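PDB 4JF8: TrwG component of type IV secretion system from Bartonella birtlesii, which probably serves, as a VirB8-family protein, as an inner-membrane assembly component of a type IV secretion system, the present chain being its soluble VirB8 domain. Local coordinates for residues 46-51 and 160-165; 102-107 and 125-130; 136-141 and 174-179. All blocks are in the same frame, centred on the assembly; numbering follows the deposited sequence.

The three contacts show how a VirB8 domain, a member of the NTF2 clan, ties one curved antiparallel sheet to a helix and to the C-terminal tail. Contact 1 packs helix 42-57 against the turn that leads into strand 164-173; contact 2 pairs strands 101-112 and 117-128 at one edge of the sheet; contact 3 sets the C-terminal tail beside strand 137-147. Contact 2 is nested within the loop closed by contact 1, whereas contacts 1 and 3 cross along the chain. Centres of contacts 1 and 2 lie about 24 Å apart, those of 2 and 3 about 17 Å. Asn-50 packs on Val-107, so the helix in contact 1 also touches a strand of contact 2.

Contact 1 (46-51 and 160-165); sequences RYWLNQ and NPLGFQ. With EDO (1,2-ethanediol), chain D.
Buried aromatic packing joins helix 42-57 to the turn and strand start at 160-165, with Trp-48 and Phe-164 at its centre. The CB of Trp-48 sits almost on the normal of the Phe-164 ring, 3.4 Å from its centroid, in a CH-pi contact over the face. The indole continues past the phenyl in the opposite direction: its five-membered ring and the Phe-164 ring are inclined by only 24° but slid so far apart that they barely overlap. Phe-164 turns its ring toward the helix because its CG stands anti to the backbone N (chi1 177°), and Leu-49 CD2 meets the edge of its ring at CZ, 4.1 Å away. In this NTF2-like fold the helix lies across the curved sheet, and Tyr-147 of strand 137-147 adds an edge-to-face partner to Phe-164. The type I turn from Asn-160 to Gly-163 brings Pro-161 CD to 4.0 Å from Trp-48 CZ2. Asn-160 braces that turn, its ND2 donating to Phe-164 O at 2.9 Å. Trp-48 NE1 donates at 2.9 Å to O2 of an ethanediol, probably from the crystallisation liquor, which also bonds Trp-48 of the second subunit, whose Tyr-47 hydroxyl is hydrogen-bonded to that of Tyr-47 here.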
# COMPACT_ATOMS: atom_id res chain seq x y z
N ARG A 46 -3.36 12.29 -7.20
CA ARG A 46 -2.41 12.48 -6.10
C ARG A 46 -2.19 11.19 -5.32
O ARG A 46 -1.07 10.89 -4.93
CB ARG A 46 -2.84 13.60 -5.15
CG ARG A 46 -2.60 15.00 -5.71
CD ARG A 46 -3.00 16.06 -4.72
NE ARG A 46 -2.42 17.34 -5.09
CZ ARG A 46 -2.89 18.54 -4.74
NH1 ARG A 46 -3.98 18.66 -3.99
NH2 ARG A 46 -2.25 19.62 -5.17
N TYR A 47 -3.26 10.41 -5.11
CA TYR A 47 -3.12 9.12 -4.43
C TYR A 47 -2.11 8.24 -5.16
O TYR A 47 -1.18 7.70 -4.53
CB TYR A 47 -4.47 8.41 -4.34
CG TYR A 47 -4.38 7.01 -3.79
CD1 TYR A 47 -4.30 6.78 -2.43
CD2 TYR A 47 -4.31 5.90 -4.65
CE1 TYR A 47 -4.20 5.50 -1.92
CE2 TYR A 47 -4.20 4.61 -4.14
CZ TYR A 47 -4.13 4.42 -2.78
OH TYR A 47 -4.01 3.16 -2.25
N TRP A 48 -2.28 8.07 -6.46
CA TRP A 48 -1.39 7.21 -7.24
C TRP A 48 0.03 7.75 -7.37
O TRP A 48 1.00 6.99 -7.25
CB TRP A 48 -2.00 6.86 -8.61
CG TRP A 48 -3.16 5.95 -8.43
CD1 TRP A 48 -4.49 6.26 -8.58
CD2 TRP A 48 -3.12 4.59 -7.99
NE1 TRP A 48 -5.26 5.18 -8.25
CE2 TRP A 48 -4.45 4.14 -7.87
CE3 TRP A 48 -2.08 3.71 -7.64
CZ2 TRP A 48 -4.75 2.84 -7.44
CZ3 TRP A 48 -2.40 2.44 -7.24
CH2 TRP A 48 -3.71 2.01 -7.14
N LEU A 49 0.15 9.06 -7.58
CA LEU A 49 1.47 9.68 -7.66
C LEU A 49 2.22 9.55 -6.35
O LEU A 49 3.43 9.30 -6.35
CB LEU A 49 1.32 11.15 -8.04
CG LEU A 49 0.84 11.36 -9.49
CD1 LEU A 49 0.26 12.77 -9.67
CD2 LEU A 49 1.91 11.07 -10.53
N ASN A 50 1.52 9.76 -5.25
CA ASN A 50 2.12 9.60 -3.93
C ASN A 50 2.59 8.15 -3.72
O ASN A 50 3.71 7.90 -3.26
CB ASN A 50 1.10 10.01 -2.86
CG ASN A 50 1.66 9.99 -1.47
OD1 ASN A 50 2.61 10.72 -1.17
ND2 ASN A 50 1.05 9.20 -0.58
N GLN A 51 1.71 7.20 -4.03
CA GLN A 51 2.08 5.80 -3.87
C GLN A 51 3.31 5.51 -4.71
O GLN A 51 4.23 4.80 -4.27
CB GLN A 51 0.93 4.91 -4.34
CG GLN A 51 1.24 3.44 -4.14
CD GLN A 51 0.07 2.51 -4.45
OE1 GLN A 51 0.16 1.63 -5.30
NE2 GLN A 51 -1.03 2.71 -3.77
N ASN A 160 -3.99 -2.59 -9.08
CA ASN A 160 -3.94 -1.42 -9.96
C ASN A 160 -5.24 -1.31 -10.75
O ASN A 160 -5.26 -1.50 -11.96
CB ASN A 160 -2.73 -1.51 -10.89
CG ASN A 160 -2.53 -0.25 -11.71
OD1 ASN A 160 -3.09 0.80 -11.41
ND2 ASN A 160 -1.70 -0.33 -12.71
N PRO A 161 -6.34 -1.01 -10.06
CA PRO A 161 -7.69 -1.17 -10.63
C PRO A 161 -7.95 -0.33 -11.87
O PRO A 161 -8.71 -0.77 -12.73
CB PRO A 161 -8.61 -0.74 -9.47
CG PRO A 161 -7.73 0.08 -8.56
CD PRO A 161 -6.40 -0.60 -8.65
N LEU A 162 -7.35 0.86 -11.96
CA LEU A 162 -7.57 1.79 -13.05
C LEU A 162 -6.53 1.71 -14.13
O LEU A 162 -6.61 2.43 -15.13
CB LEU A 162 -7.64 3.21 -12.49
CG LEU A 162 -8.60 3.46 -11.34
CD1 LEU A 162 -8.50 4.92 -10.92
CD2 LEU A 162 -10.02 3.10 -11.72
N GLY A 163 -5.51 0.88 -13.94
CA GLY A 163 -4.41 0.84 -14.88
C GLY A 163 -3.57 2.09 -14.86
O GLY A 163 -3.12 2.56 -15.91
N PHE A 164 -3.34 2.65 -13.67
CA PHE A 164 -2.38 3.73 -13.55
C PHE A 164 -1.02 3.27 -14.04
O PHE A 164 -0.55 2.21 -13.66
CB PHE A 164 -2.28 4.16 -12.08
CG PHE A 164 -1.25 5.24 -11.82
CD1 PHE A 164 -1.52 6.57 -12.10
CD2 PHE A 164 -0.03 4.93 -11.26
CE1 PHE A 164 -0.59 7.57 -11.83
CE2 PHE A 164 0.89 5.92 -11.01
CZ PHE A 164 0.60 7.23 -11.28
N GLN A 165 -0.40 4.08 -14.89
CA GLN A 165 0.91 3.79 -15.45
C GLN A 165 1.74 5.05 -15.52
O GLN A 165 1.31 6.05 -16.13
CB GLN A 165 0.81 3.19 -16.86
CG GLN A 165 0.18 1.82 -16.92
CD GLN A 165 1.10 0.74 -16.40
OE1 GLN A 165 1.20 0.49 -15.17
NE2 GLN A 165 1.77 0.10 -17.30
C1 EDO D . -8.32 3.41 -5.89
O1 EDO D . -9.75 3.48 -5.95
C2 EDO D . -7.78 4.82 -5.94
O2 EDO D . -7.99 5.29 -7.28

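Contact 2 (102-107 and 125-130); sequences RITVKV and QQHDST
Arg-102 O accepts the shortest hydrogen bond of this contact, from His-127 N at 2.8 Å, and the CA of Gln-126 adds a C-H...O contact to the same oxygen at 3.3 Å. The two segments are adjoining strands of a beta hairpin, antiparallel, at one edge of the sheet of the VirB8 domain. Arg-102 N returns a bond to His-127 O at 2.9 Å, closing a hydrogen-bonded pair, and Thr-104 and Gln-125 form the next such pair. Of its two bonds, the one from Thr-104 N to Gln-125 O is nearly straight at 173°, while that from Gln-125 N to Thr-104 O is more bent at 142°. Between them Ile-103 and Gln-126 make a non-hydrogen-bonded pair.

The side chains alternate across the sheet. Arg-102, Thr-104, Gln-125 and His-127 share one face, where Thr-104 OG1 approaches the His-127 ring obliquely, 4.0 Å from CD2. In the modelled conformer, one of two, Arg-102 leads its extended chain away from the strand pair to salt bridges with Asp-60 and Asp-62, and Gln-125 NE2 bonds to Gly-134 O, so both spend their polar ends on neighbouring loops. On the other face Ile-103 crosses the Gln-126 side chain, and Val-105, further along its strand, turns to helix 42-57. Gln-126 extends with CG anti to its own N (chi1 -177°), which carries its amide along the strand toward Asp-128. There NE2 gives a practically linear bond of 2.9 Å to the syn lone pair of Asp-128 OD1, with the acceptor lying in the amide plane.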
# COMPACT_ATOMS: atom_id res chain seq x y z
N ARG A 102 18.56 2.67 5.52
CA ARG A 102 17.25 3.00 4.98
C ARG A 102 17.37 4.36 4.32
O ARG A 102 18.13 5.21 4.78
CB ARG A 102 16.20 3.10 6.10
CG ARG A 102 15.69 1.79 6.64
CD ARG A 102 14.45 1.96 7.51
NE ARG A 102 14.07 0.69 8.13
CZ ARG A 102 14.59 0.27 9.28
NH1 ARG A 102 15.44 1.05 9.92
NH2 ARG A 102 14.23 -0.90 9.79
N ILE A 103 16.59 4.57 3.27
CA ILE A 103 16.39 5.89 2.67
C ILE A 103 14.92 6.21 2.91
O ILE A 103 14.04 5.53 2.38
CB ILE A 103 16.73 5.95 1.18
CG1 ILE A 103 18.21 5.64 0.93
CG2 ILE A 103 16.42 7.36 0.66
CD1 ILE A 103 18.56 5.49 -0.53
N THR A 104 14.70 7.20 3.74
CA THR A 104 13.35 7.59 4.14
C THR A 104 12.90 8.79 3.34
O THR A 104 13.67 9.73 3.11
CB THR A 104 13.32 7.82 5.65
OG1 THR A 104 13.84 6.62 6.27
CG2 THR A 104 11.91 8.02 6.12
N VAL A 105 11.65 8.73 2.89
CA VAL A 105 11.08 9.69 1.94
C VAL A 105 9.95 10.44 2.60
O VAL A 105 9.06 9.82 3.21
CB VAL A 105 10.54 8.95 0.71
CG1 VAL A 105 9.86 9.92 -0.25
CG2 VAL A 105 11.65 8.18 0.01
N LYS A 106 9.93 11.76 2.43
CA LYS A 106 8.81 12.62 2.86
C LYS A 106 8.34 13.43 1.66
O LYS A 106 9.09 14.26 1.12
CB LYS A 106 9.25 13.60 3.95
N VAL A 107 7.12 13.17 1.23
CA VAL A 107 6.50 13.94 0.13
C VAL A 107 5.95 15.23 0.72
O VAL A 107 5.19 15.21 1.67
CB VAL A 107 5.41 13.12 -0.58
CG1 VAL A 107 4.66 14.00 -1.57
CG2 VAL A 107 5.99 11.91 -1.29
N GLN A 125 16.38 11.04 2.96
CA GLN A 125 17.45 11.09 3.95
C GLN A 125 17.85 9.66 4.29
O GLN A 125 17.01 8.81 4.62
CB GLN A 125 17.02 11.85 5.19
CG GLN A 125 18.18 12.10 6.13
CD GLN A 125 17.85 13.12 7.20
OE1 GLN A 125 16.71 13.17 7.68
NE2 GLN A 125 18.82 13.94 7.57
N GLN A 126 19.14 9.41 4.21
CA GLN A 126 19.66 8.07 4.48
C GLN A 126 20.02 7.93 5.94
O GLN A 126 20.69 8.79 6.52
CB GLN A 126 20.87 7.79 3.61
CG GLN A 126 21.42 6.37 3.77
CD GLN A 126 22.43 6.01 2.72
OE1 GLN A 126 22.24 6.32 1.55
NE2 GLN A 126 23.48 5.32 3.12
N HIS A 127 19.52 6.86 6.55
CA HIS A 127 19.85 6.51 7.93
C HIS A 127 20.56 5.19 7.90
O HIS A 127 19.95 4.18 7.58
CB HIS A 127 18.59 6.36 8.76
CG HIS A 127 17.83 7.62 8.94
ND1 HIS A 127 17.87 8.33 10.12
CD2 HIS A 127 17.01 8.30 8.11
CE1 HIS A 127 17.11 9.41 10.00
NE2 HIS A 127 16.58 9.42 8.79
N ASP A 128 21.84 5.17 8.23
CA ASP A 128 22.57 3.91 8.31
C ASP A 128 22.19 3.24 9.62
O ASP A 128 21.91 3.90 10.62
CB ASP A 128 24.07 4.15 8.28
CG ASP A 128 24.58 4.65 6.93
OD1 ASP A 128 23.83 4.65 5.95
OD2 ASP A 128 25.75 5.07 6.86
N SER A 129 22.22 1.92 9.60
CA SER A 129 21.87 1.13 10.78
C SER A 129 22.82 1.42 11.93
O SER A 129 22.46 1.25 13.10
CB SER A 129 21.89 -0.38 10.46
OG SER A 129 23.13 -0.84 10.00
N THR A 130 24.04 1.87 11.63
CA THR A 130 24.99 2.25 12.66
C THR A 130 24.59 3.51 13.44
O THR A 130 25.15 3.80 14.49
CB THR A 130 26.33 2.56 12.04
OG1 THR A 130 26.19 3.66 11.13
CG2 THR A 130 26.91 1.32 11.36

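Contact 3 (136-141 and 174-179); sequences KQHQIA and EILLNN
Ile-140 and Glu-174 form the close part of this contact, the glutamate stem crossing the isoleucine at a slant: in the Ile-140 conformer given, one of two, Glu-174 CG is 3.6 Å from Ile-140 CD1, and Glu-174 CB is 3.8 Å from Ile-140 CG1. Glu-174 holds its CG anti to the backbone N (chi1 -168°) and stays extended beyond it, so that the methylenes meet Ile-140 and the carboxylate is carried past it. That carboxylate is salt-bridged to two arginines of neighbouring strands, OE1 to Arg-108 and OE2 to Arg-121, which probably favours its charged form.

At the backbone, Glu-174 N donates to His-138 O at 2.9 Å with a straight N-H...O angle of 179°, although the donor stands above the carbonyl plane and not on a lone pair. This bond carries the antiparallel pairing of strands 137-147 and 164-173 one step beyond the latter's end, following the backbone bond of Ile-140 to Asp-172. One water links the same two residues, giving a bond of 2.8 Å to Glu-174 O and a weaker, longer one to His-138 O.

Beyond this point the contact thins. Leu-176 is exposed and reaches back with CD1 alone, 4.1 Å from His-138 CG, the methyl meeting the imidazole obliquely. The tail beyond it is exposed and lies against crystal neighbours, which may influence its course.

After Glu-174 the chain leaves the sheet, one residue past the end of strand 164-173. Segment 136-141 lies between that strand and strand 117-128, to which Gln-137 and Gln-139 bond at Thr-124 and Phe-122.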
# COMPACT_ATOMS: atom_id res chain seq x y z
N LYS A 136 19.86 15.65 4.33
CA LYS A 136 18.57 15.64 3.69
C LYS A 136 18.68 16.16 2.24
O LYS A 136 19.26 17.24 2.00
CB LYS A 136 17.57 16.46 4.48
N GLN A 137 18.13 15.41 1.28
CA GLN A 137 18.17 15.77 -0.13
C GLN A 137 16.81 16.29 -0.53
O GLN A 137 15.83 15.59 -0.37
CB GLN A 137 18.49 14.56 -1.00
CG GLN A 137 19.77 13.82 -0.62
CD GLN A 137 20.97 14.68 -0.84
OE1 GLN A 137 21.21 15.15 -1.96
NE2 GLN A 137 21.74 14.92 0.22
N HIS A 138 16.74 17.51 -1.05
CA HIS A 138 15.48 18.10 -1.54
C HIS A 138 15.39 17.87 -3.02
O HIS A 138 16.19 18.39 -3.79
CB HIS A 138 15.46 19.59 -1.19
CG HIS A 138 15.57 19.85 0.27
ND1 HIS A 138 14.47 20.01 1.08
CD2 HIS A 138 16.65 19.93 1.08
CE1 HIS A 138 14.87 20.19 2.33
NE2 HIS A 138 16.18 20.12 2.36
N GLN A 139 14.40 17.07 -3.42
CA GLN A 139 14.28 16.59 -4.78
C GLN A 139 12.92 16.95 -5.38
O GLN A 139 11.97 17.26 -4.65
CB GLN A 139 14.44 15.07 -4.81
CG GLN A 139 15.80 14.58 -4.32
CD GLN A 139 15.99 13.08 -4.48
OE1 GLN A 139 16.23 12.37 -3.51
NE2 GLN A 139 15.86 12.60 -5.71
N ILE A 140 12.86 16.92 -6.70
CA ILE A 140 11.61 17.08 -7.47
C ILE A 140 11.53 15.93 -8.45
O ILE A 140 12.46 15.73 -9.24
CB ILE A 140 11.57 18.36 -8.34
CG1 ILE A 140 11.85 19.59 -7.48
CG2 ILE A 140 10.22 18.51 -9.03
CD1 ILE A 140 10.72 19.89 -6.54
N ALA A 141 10.43 15.17 -8.40
CA ALA A 141 10.14 14.20 -9.45
C ALA A 141 9.26 14.85 -10.50
O ALA A 141 8.28 15.51 -10.15
CB ALA A 141 9.44 12.97 -8.91
N GLU A 174 15.87 20.03 -6.15
CA GLU A 174 14.98 21.18 -6.10
C GLU A 174 15.78 22.46 -6.08
O GLU A 174 16.83 22.53 -5.50
CB GLU A 174 14.11 21.12 -4.84
CG GLU A 174 12.95 22.11 -4.85
CD GLU A 174 12.11 22.07 -3.59
OE1 GLU A 174 12.51 21.42 -2.61
OE2 GLU A 174 11.07 22.77 -3.56
N ILE A 175 15.24 23.48 -6.73
CA ILE A 175 15.78 24.84 -6.68
C ILE A 175 15.32 25.48 -5.38
O ILE A 175 14.13 25.41 -5.06
CB ILE A 175 15.26 25.64 -7.87
CG1 ILE A 175 15.83 25.10 -9.17
CG2 ILE A 175 15.59 27.12 -7.71
CD1 ILE A 175 15.01 25.47 -10.37
N LEU A 176 16.25 26.04 -4.62
CA LEU A 176 15.98 26.67 -3.32
C LEU A 176 16.62 28.05 -3.32
O LEU A 176 17.83 28.17 -3.29
CB LEU A 176 16.55 25.81 -2.19
CG LEU A 176 15.96 24.39 -2.12
CD1 LEU A 176 16.70 23.51 -1.12
CD2 LEU A 176 14.48 24.45 -1.77
N LEU A 177 15.78 29.08 -3.44
CA LEU A 177 16.24 30.47 -3.52
C LEU A 177 16.16 31.10 -2.13
O LEU A 177 15.11 31.60 -1.74
CB LEU A 177 15.38 31.25 -4.52
CG LEU A 177 15.27 30.68 -5.92
CD1 LEU A 177 14.46 31.61 -6.81
CD2 LEU A 177 16.64 30.43 -6.56
N ASN A 178 17.28 31.11 -1.41
CA ASN A 178 17.31 31.55 -0.02
C ASN A 178 17.29 33.05 0.12
O ASN A 178 17.87 33.78 -0.69
CB ASN A 178 18.57 31.03 0.67
CG ASN A 178 18.59 29.53 0.82
OD1 ASN A 178 17.54 28.90 1.01
ND2 ASN A 178 19.77 28.94 0.71
N ASN A 179 16.62 33.54 1.16
CA ASN A 179 16.65 34.96 1.47
C ASN A 179 16.84 35.16 2.97
O ASN A 179 16.97 34.19 3.71
CB ASN A 179 15.40 35.68 0.95
CG ASN A 179 14.11 34.94 1.26
OD1 ASN A 179 13.87 34.55 2.40
ND2 ASN A 179 13.27 34.74 0.24
OXT ASN A 179 16.91 36.28 3.43
O HOH W 1 18.32 20.92 -3.77